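Local coordinates for protein 2-oxoglutarate-dependent dioxygenase tropC (Talaromyces stipitatus, PDB 6XJJ) that acts as an iron- and 2-oxoglutarate-dependent dioxygenase in the biosynthesis of fungal tropolones, at residues A[179-182]-A[183-187]; A[169-172]-A[173-177]. All blocks are in the same frame, centred on the assembly; numbering follows the deposited sequence.

Contact 1 (A[179-182]-A[183-187])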
ATOM      1  N   MET A 179     -10.465   9.829  -4.688  1.00 71.18           N
ATOM      2  CA  MET A 179      -9.603  10.899  -4.196  1.00 69.15           C
ATOM      3  C   MET A 179      -9.826  11.176  -2.711  1.00 72.57           C
ATOM      4  O   MET A 179      -8.873  11.529  -2.003  1.00 69.93           O
ATOM      5  CB  MET A 179      -9.828  12.169  -5.010  1.00 70.44           C
ATOM      6  CG  MET A 179      -9.442  12.070  -6.487  1.00 66.11           C
ATOM      7  SD  MET A 179      -7.737  11.559  -6.800  1.00 75.59           S
ATOM      8  CE  MET A 179      -6.825  12.840  -5.940  1.00 68.46           C
ATOM      9  N   GLU A 180     -11.062  11.034  -2.220  1.00 64.64           N
ATOM     10  CA  GLU A 180     -11.299  11.171  -0.786  1.00 66.67           C
ATOM     11  C   GLU A 180     -10.567  10.092  -0.000  1.00 70.51           C
ATOM     12  O   GLU A 180      -9.935  10.382   1.021  1.00 69.70           O
ATOM     13  CB  GLU A 180     -12.796  11.129  -0.474  1.00 77.79           C
ATOM     14  CG  GLU A 180     -13.589  12.357  -0.911  1.00 92.02           C
ATOM     15  CD  GLU A 180     -15.069  12.220  -0.590  1.00 94.99           C
ATOM     16  OE1 GLU A 180     -15.471  11.139  -0.097  1.00 90.76           O
ATOM     17  OE2 GLU A 180     -15.834  13.175  -0.850  1.00 96.54           O
ATOM     18  N   TYR A 181     -10.633   8.838  -0.463  1.00 77.50           N
ATOM     19  CA  TYR A 181      -9.908   7.764   0.206  1.00 63.78           C
ATOM     20  C   TYR A 181      -8.408   8.035   0.191  1.00 65.15           C
ATOM     21  O   TYR A 181      -7.721   7.832   1.200  1.00 58.02           O
ATOM     22  CB  TYR A 181     -10.220   6.431  -0.474  1.00 71.98           C
ATOM     23  CG  TYR A 181      -9.621   5.231   0.217  1.00 71.08           C
ATOM     24  CD1 TYR A 181     -10.275   4.632   1.279  1.00 59.51           C
ATOM     25  CD2 TYR A 181      -8.395   4.711  -0.179  1.00 61.48           C
ATOM     26  CE1 TYR A 181      -9.740   3.531   1.920  1.00 69.33           C
ATOM     27  CE2 TYR A 181      -7.846   3.616   0.460  1.00 63.85           C
ATOM     28  CZ  TYR A 181      -8.526   3.032   1.513  1.00 69.25           C
ATOM     29  OH  TYR A 181      -7.998   1.939   2.157  1.00 81.45           O
ATOM     30  N   ARG A 182      -7.885   8.504  -0.947  1.00 59.16           N
ATOM     31  CA  ARG A 182      -6.489   8.928  -1.015  1.00 64.11           C
ATOM     32  C   ARG A 182      -6.140   9.906   0.100  1.00 64.82           C
ATOM     33  O   ARG A 182      -5.076   9.797   0.720  1.00 52.80           O
ATOM     34  CB  ARG A 182      -6.189   9.557  -2.377  1.00 66.28           C
ATOM     35  CG  ARG A 182      -6.110   8.564  -3.535  1.00 62.92           C
ATOM     36  CD  ARG A 182      -5.765   9.271  -4.842  1.00 59.57           C
ATOM     37  NE  ARG A 182      -4.445   9.876  -4.734  1.00 70.15           N
ATOM     38  CZ  ARG A 182      -3.303   9.207  -4.869  1.00 74.77           C
ATOM     39  NH1 ARG A 182      -3.297   7.900  -5.120  1.00 68.20           N
ATOM     40  NH2 ARG A 182      -2.150   9.841  -4.733  1.00 75.68           N
ATOM     41  N   ALA A 183      -7.012  10.879   0.362  1.00 61.19           N
ATOM     42  CA  ALA A 183      -6.727  11.854   1.409  1.00 64.54           C
ATOM     43  C   ALA A 183      -6.656  11.185   2.774  1.00 59.38           C
ATOM     44  O   ALA A 183      -5.736  11.446   3.560  1.00 61.92           O
ATOM     45  CB  ALA A 183      -7.789  12.946   1.400  1.00 60.91           C
ATOM     46  N   LEU A 184      -7.626  10.321   3.080  1.00 64.18           N
ATOM     47  CA  LEU A 184      -7.570   9.568   4.328  1.00 63.30           C
ATOM     48  C   LEU A 184      -6.298   8.741   4.406  1.00 69.18           C
ATOM     49  O   LEU A 184      -5.675   8.654   5.469  1.00 72.30           O
ATOM     50  CB  LEU A 184      -8.798   8.666   4.458  1.00 67.09           C
ATOM     51  CG  LEU A 184     -10.160   9.346   4.563  1.00 63.92           C
ATOM     52  CD1 LEU A 184     -11.273   8.314   4.507  1.00 68.11           C
ATOM     53  CD2 LEU A 184     -10.255  10.139   5.840  1.00 60.90           C
ATOM     54  N   MET A 185      -5.882   8.134   3.289  1.00 61.30           N
ATOM     55  CA  MET A 185      -4.635   7.376   3.310  1.00 65.55           C
ATOM     56  C   MET A 185      -3.434   8.283   3.555  1.00 62.53           C
ATOM     57  O   MET A 185      -2.593   7.982   4.410  1.00 72.05           O
ATOM     58  CB  MET A 185      -4.429   6.610   2.008  1.00 64.84           C
ATOM     59  CG  MET A 185      -5.415   5.490   1.680  1.00 60.07           C
ATOM     60  SD  MET A 185      -5.777   4.427   3.086  1.00 75.44           S
ATOM     61  CE  MET A 185      -4.148   4.015   3.612  1.00 68.18           C
ATOM     62  N   LEU A 186      -3.320   9.387   2.810  1.00 61.28           N
ATOM     63  CA  LEU A 186      -2.229  10.325   3.064  1.00 59.47           C
ATOM     64  C   LEU A 186      -2.170  10.724   4.533  1.00 66.28           C
ATOM     65  O   LEU A 186      -1.082  10.831   5.113  1.00 68.34           O
ATOM     66  CB  LEU A 186      -2.367  11.569   2.185  1.00 63.72           C
ATOM     67  CG  LEU A 186      -1.367  12.686   2.516  1.00 73.81           C
ATOM     68  CD1 LEU A 186       0.057  12.190   2.435  1.00 58.26           C
ATOM     69  CD2 LEU A 186      -1.550  13.870   1.587  1.00 70.59           C
ATOM     70  N   ASP A 187      -3.326  10.951   5.157  1.00 66.52           N
ATOM     71  CA  ASP A 187      -3.316  11.344   6.559  1.00 67.61           C
ATOM     72  C   ASP A 187      -2.805  10.215   7.441  1.00 64.68           C
ATOM     73  O   ASP A 187      -2.008  10.443   8.359  1.00 70.56           O
ATOM     74  CB  ASP A 187      -4.710  11.753   7.010  1.00 76.69           C
ATOM     75  CG  ASP A 187      -4.725  12.199   8.448  1.00 74.71           C
ATOM     76  OD1 ASP A 187      -4.157  13.271   8.742  1.00 98.28           O
ATOM     77  OD2 ASP A 187      -5.261  11.452   9.290  1.00 83.55           O
TER
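Tyr181 and Met185 meet one turn apart on the same side of a helix. The methionine crosses the CD2-CE2-CZ side of the phenol ring obliquely. Its SD is 4.0 Å from the centroid of the Tyr181 ring, 38° off the ring normal. This is an oblique Met-aromatic contact. The nearest carbon pair is Tyr181 CE2 and Met185 CG, 3.3 Å apart. With Met185 CG beside the backbone N, the bend at chi2 (-44°) brings SD to the ring, 3.5 Å from Tyr181 OH. The next torsion only sets the direction of CE. Tyr181 and Met185 are both buried. Met222 of strand 222-227 touches both of them. Strands 311-318 and 249-253 pack there too, through Val314 and Leu253 on the tyrosine and Phe316 and Ile251 on the methionine.

Arg182 is buried as well. Its chain is bent, and its guanidinium leads away from the next turn. There NH2 is hydrogen-bonded to Ile220 O, and NH1 makes a weak bond to Thr144 OG1.

The other side of the helix is looser. Glu180 and Ala183 are exposed, and the Glu180 carboxylate leads away from the next turn. Ala183 CB rests 3.4 Å from Glu180 O. Leu184 is partly exposed and lays its CB and CG near the carbonyls of the preceding turn.

Four backbone bonds join the turns, and the straightest runs from Leu186 N to Arg182 O (2.8 Å, 175° at the hydrogen). The pattern is that of an amphipathic alpha-helix packed on the main beta-sheet of a 2-oxoglutarate-dependent dioxygenase.

Contact 2 (A[169-172]-A[173-177])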
ATOM      1  N   LEU A 169     -17.786   6.319 -15.981  1.00 85.04           N
ATOM      2  CA  LEU A 169     -18.219   6.468 -14.598  1.00 79.89           C
ATOM      3  C   LEU A 169     -18.318   7.946 -14.235  1.00 84.18           C
ATOM      4  O   LEU A 169     -17.536   8.774 -14.716  1.00 82.28           O
ATOM      5  CB  LEU A 169     -17.260   5.746 -13.634  1.00 70.66           C
ATOM      6  CG  LEU A 169     -17.151   4.226 -13.791  1.00 78.28           C
ATOM      7  CD1 LEU A 169     -16.169   3.636 -12.775  1.00 74.11           C
ATOM      8  CD2 LEU A 169     -18.507   3.551 -13.678  1.00 69.77           C
ATOM      9  N   SER A 170     -19.295   8.270 -13.392  1.00 73.26           N
ATOM     10  CA  SER A 170     -19.494   9.634 -12.934  1.00 86.90           C
ATOM     11  C   SER A 170     -18.496   9.976 -11.835  1.00 87.16           C
ATOM     12  O   SER A 170     -18.040   9.103 -11.093  1.00 79.34           O
ATOM     13  CB  SER A 170     -20.920   9.819 -12.409  1.00 79.54           C
ATOM     14  OG  SER A 170     -21.155   9.017 -11.265  1.00 81.46           O
ATOM     15  N   ASP A 171     -18.156  11.266 -11.735  1.00 82.90           N
ATOM     16  CA  ASP A 171     -17.322  11.712 -10.624  1.00 77.41           C
ATOM     17  C   ASP A 171     -17.873  11.203  -9.302  1.00 82.87           C
ATOM     18  O   ASP A 171     -17.114  10.804  -8.412  1.00 80.98           O
ATOM     19  CB  ASP A 171     -17.225  13.239 -10.616  1.00 83.64           C
ATOM     20  CG  ASP A 171     -16.290  13.767 -11.681  1.00101.81           C
ATOM     21  OD1 ASP A 171     -15.481  12.970 -12.211  1.00 91.42           O
ATOM     22  OD2 ASP A 171     -16.351  14.978 -11.984  1.00101.87           O
ATOM     23  N   LYS A 172     -19.201  11.181  -9.173  1.00 94.28           N
ATOM     24  CA  LYS A 172     -19.836  10.804  -7.917  1.00 80.76           C
ATOM     25  C   LYS A 172     -19.696   9.313  -7.641  1.00 77.83           C
ATOM     26  O   LYS A 172     -19.548   8.906  -6.482  1.00 75.54           O
ATOM     27  CB  LYS A 172     -21.306  11.223  -7.953  1.00 79.83           C
ATOM     28  CG  LYS A 172     -22.077  10.978  -6.676  1.00 82.47           C
ATOM     29  CD  LYS A 172     -23.389  11.744  -6.690  1.00100.54           C
ATOM     30  CE  LYS A 172     -24.130  11.601  -5.377  1.00107.37           C
ATOM     31  NZ  LYS A 172     -25.239  12.590  -5.287  1.00105.31           N
ATOM     32  N   GLU A 173     -19.735   8.484  -8.687  1.00 81.05           N
ATOM     33  CA  GLU A 173     -19.550   7.049  -8.502  1.00 86.23           C
ATOM     34  C   GLU A 173     -18.105   6.694  -8.171  1.00 89.35           C
ATOM     35  O   GLU A 173     -17.862   5.776  -7.379  1.00 88.14           O
ATOM     36  CB  GLU A 173     -20.009   6.295  -9.751  1.00 82.95           C
ATOM     37  CG  GLU A 173     -21.506   6.123  -9.880  1.00 97.97           C
ATOM     38  CD  GLU A 173     -21.873   5.571 -11.239  1.00 95.02           C
ATOM     39  OE1 GLU A 173     -21.012   5.633 -12.145  1.00 73.47           O
ATOM     40  OE2 GLU A 173     -23.002   5.062 -11.405  1.00111.85           O
ATOM     41  N   PHE A 174     -17.128   7.396  -8.752  1.00 76.75           N
ATOM     42  CA  PHE A 174     -15.778   6.843  -8.770  1.00 71.45           C
ATOM     43  C   PHE A 174     -14.704   7.850  -8.379  1.00 64.18           C
ATOM     44  O   PHE A 174     -14.021   7.663  -7.368  1.00 69.34           O
ATOM     45  CB  PHE A 174     -15.495   6.268 -10.160  1.00 75.87           C
ATOM     46  CG  PHE A 174     -14.190   5.555 -10.268  1.00 70.67           C
ATOM     47  CD1 PHE A 174     -14.034   4.298  -9.711  1.00 76.21           C
ATOM     48  CD2 PHE A 174     -13.135   6.114 -10.956  1.00 79.96           C
ATOM     49  CE1 PHE A 174     -12.841   3.629  -9.808  1.00 80.21           C
ATOM     50  CE2 PHE A 174     -11.934   5.446 -11.066  1.00 83.24           C
ATOM     51  CZ  PHE A 174     -11.787   4.197 -10.492  1.00 80.02           C
ATOM     52  N   ARG A 175     -14.541   8.917  -9.158  1.00 63.09           N
ATOM     53  CA  ARG A 175     -13.405   9.809  -8.942  1.00 72.93           C
ATOM     54  C   ARG A 175     -13.430  10.425  -7.545  1.00 78.04           C
ATOM     55  O   ARG A 175     -12.436  10.353  -6.809  1.00 71.63           O
ATOM     56  CB  ARG A 175     -13.373  10.899 -10.010  1.00 80.57           C
ATOM     57  CG  ARG A 175     -12.209  11.851  -9.805  1.00 73.71           C
ATOM     58  CD  ARG A 175     -12.033  12.849 -10.934  1.00 74.14           C
ATOM     59  NE  ARG A 175     -10.930  13.766 -10.646  1.00 82.57           N
ATOM     60  CZ  ARG A 175     -10.394  14.612 -11.521  1.00 92.03           C
ATOM     61  NH1 ARG A 175     -10.838  14.664 -12.771  1.00 77.73           N
ATOM     62  NH2 ARG A 175      -9.396  15.406 -11.141  1.00 90.44           N
ATOM     63  N   GLN A 176     -14.549  11.052  -7.162  1.00 74.56           N
ATOM     64  CA  GLN A 176     -14.606  11.708  -5.857  1.00 80.12           C
ATOM     65  C   GLN A 176     -14.297  10.736  -4.728  1.00 72.37           C
ATOM     66  O   GLN A 176     -13.425  11.045  -3.898  1.00 73.20           O
ATOM     67  CB  GLN A 176     -15.975  12.368  -5.647  1.00 78.67           C
ATOM     68  CG  GLN A 176     -16.345  13.446  -6.652  1.00 86.46           C
ATOM     69  CD  GLN A 176     -17.753  13.986  -6.431  1.00102.44           C
ATOM     70  OE1 GLN A 176     -18.555  13.377  -5.718  1.00 97.83           O
ATOM     71  NE2 GLN A 176     -18.083  15.090  -7.100  1.00102.74           N
ATOM     72  N   PRO A 177     -14.946   9.573  -4.626  1.00 68.58           N
ATOM     73  CA  PRO A 177     -14.580   8.646  -3.538  1.00 81.16           C
ATOM     74  C   PRO A 177     -13.111   8.255  -3.558  1.00 79.52           C
ATOM     75  O   PRO A 177     -12.462   8.236  -2.503  1.00 77.16           O
ATOM     76  CB  PRO A 177     -15.480   7.433  -3.797  1.00 72.52           C
ATOM     77  CG  PRO A 177     -16.568   7.903  -4.644  1.00 74.78           C
ATOM     78  CD  PRO A 177     -16.088   9.078  -5.416  1.00 73.48           C
TER
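Ser170 OG sits between its own backbone N and carbonyl carbon (chi1 64°), where it can accept from Glu173 N at 3.0 Å. Glu173 turns CG beside its backbone N (chi1 -79°) and then runs extended. This brings Glu173 OE1 to Ser170 N, a weak bond of 3.4 Å. The two residues thus form a capping box, with Ser170 as N-cap of helix 171-204. The glutamate chain also lies against the serine, with Glu173 CG 3.2 Å from Ser170 OG.

Leu169 packs beside the box. Its CD1 meets Phe174 CG at 3.7 Å, obliquely to the ring, while CD2 approaches Glu173 OE1. Phe174 is buried, and its ring also meets Phe98 and Phe142.

The first turn is irregular. Phe174 N bonds to Ser170 O at 3.0 Å, but a wider pi-type turn follows. Gln176 N bonds five residues back to Asp171 O at 2.9 Å, the pi-type span. Pro177 has no N-H to give, and its CD packs 3.6 Å from Lys172 O. On the open side Asp171 and Arg175 lie alongside each other, their carboxylate and guanidinium planes 84° apart. Their charged atoms do not touch.

Followed from the N terminus, the chain reaches contact 2 first and contact 1 next. They are in series, neither nesting nor crossing, and one residue separates them along the helix. Both are local and close no long loop. Contact 2 covers the entry from loop into helix 171-204 and lies at the surface, with Phe174 and Pro177 set against helix 85-99. Contact 1 lies farther along the same helix, its centre about 15 Å from that of contact 2 and nearer the centre of the chain. There the helix is joined to strands 222-227, 249-253 and 311-318 of the main sheet. Both contacts lie away from the iron site of His243, Asp245 and His302.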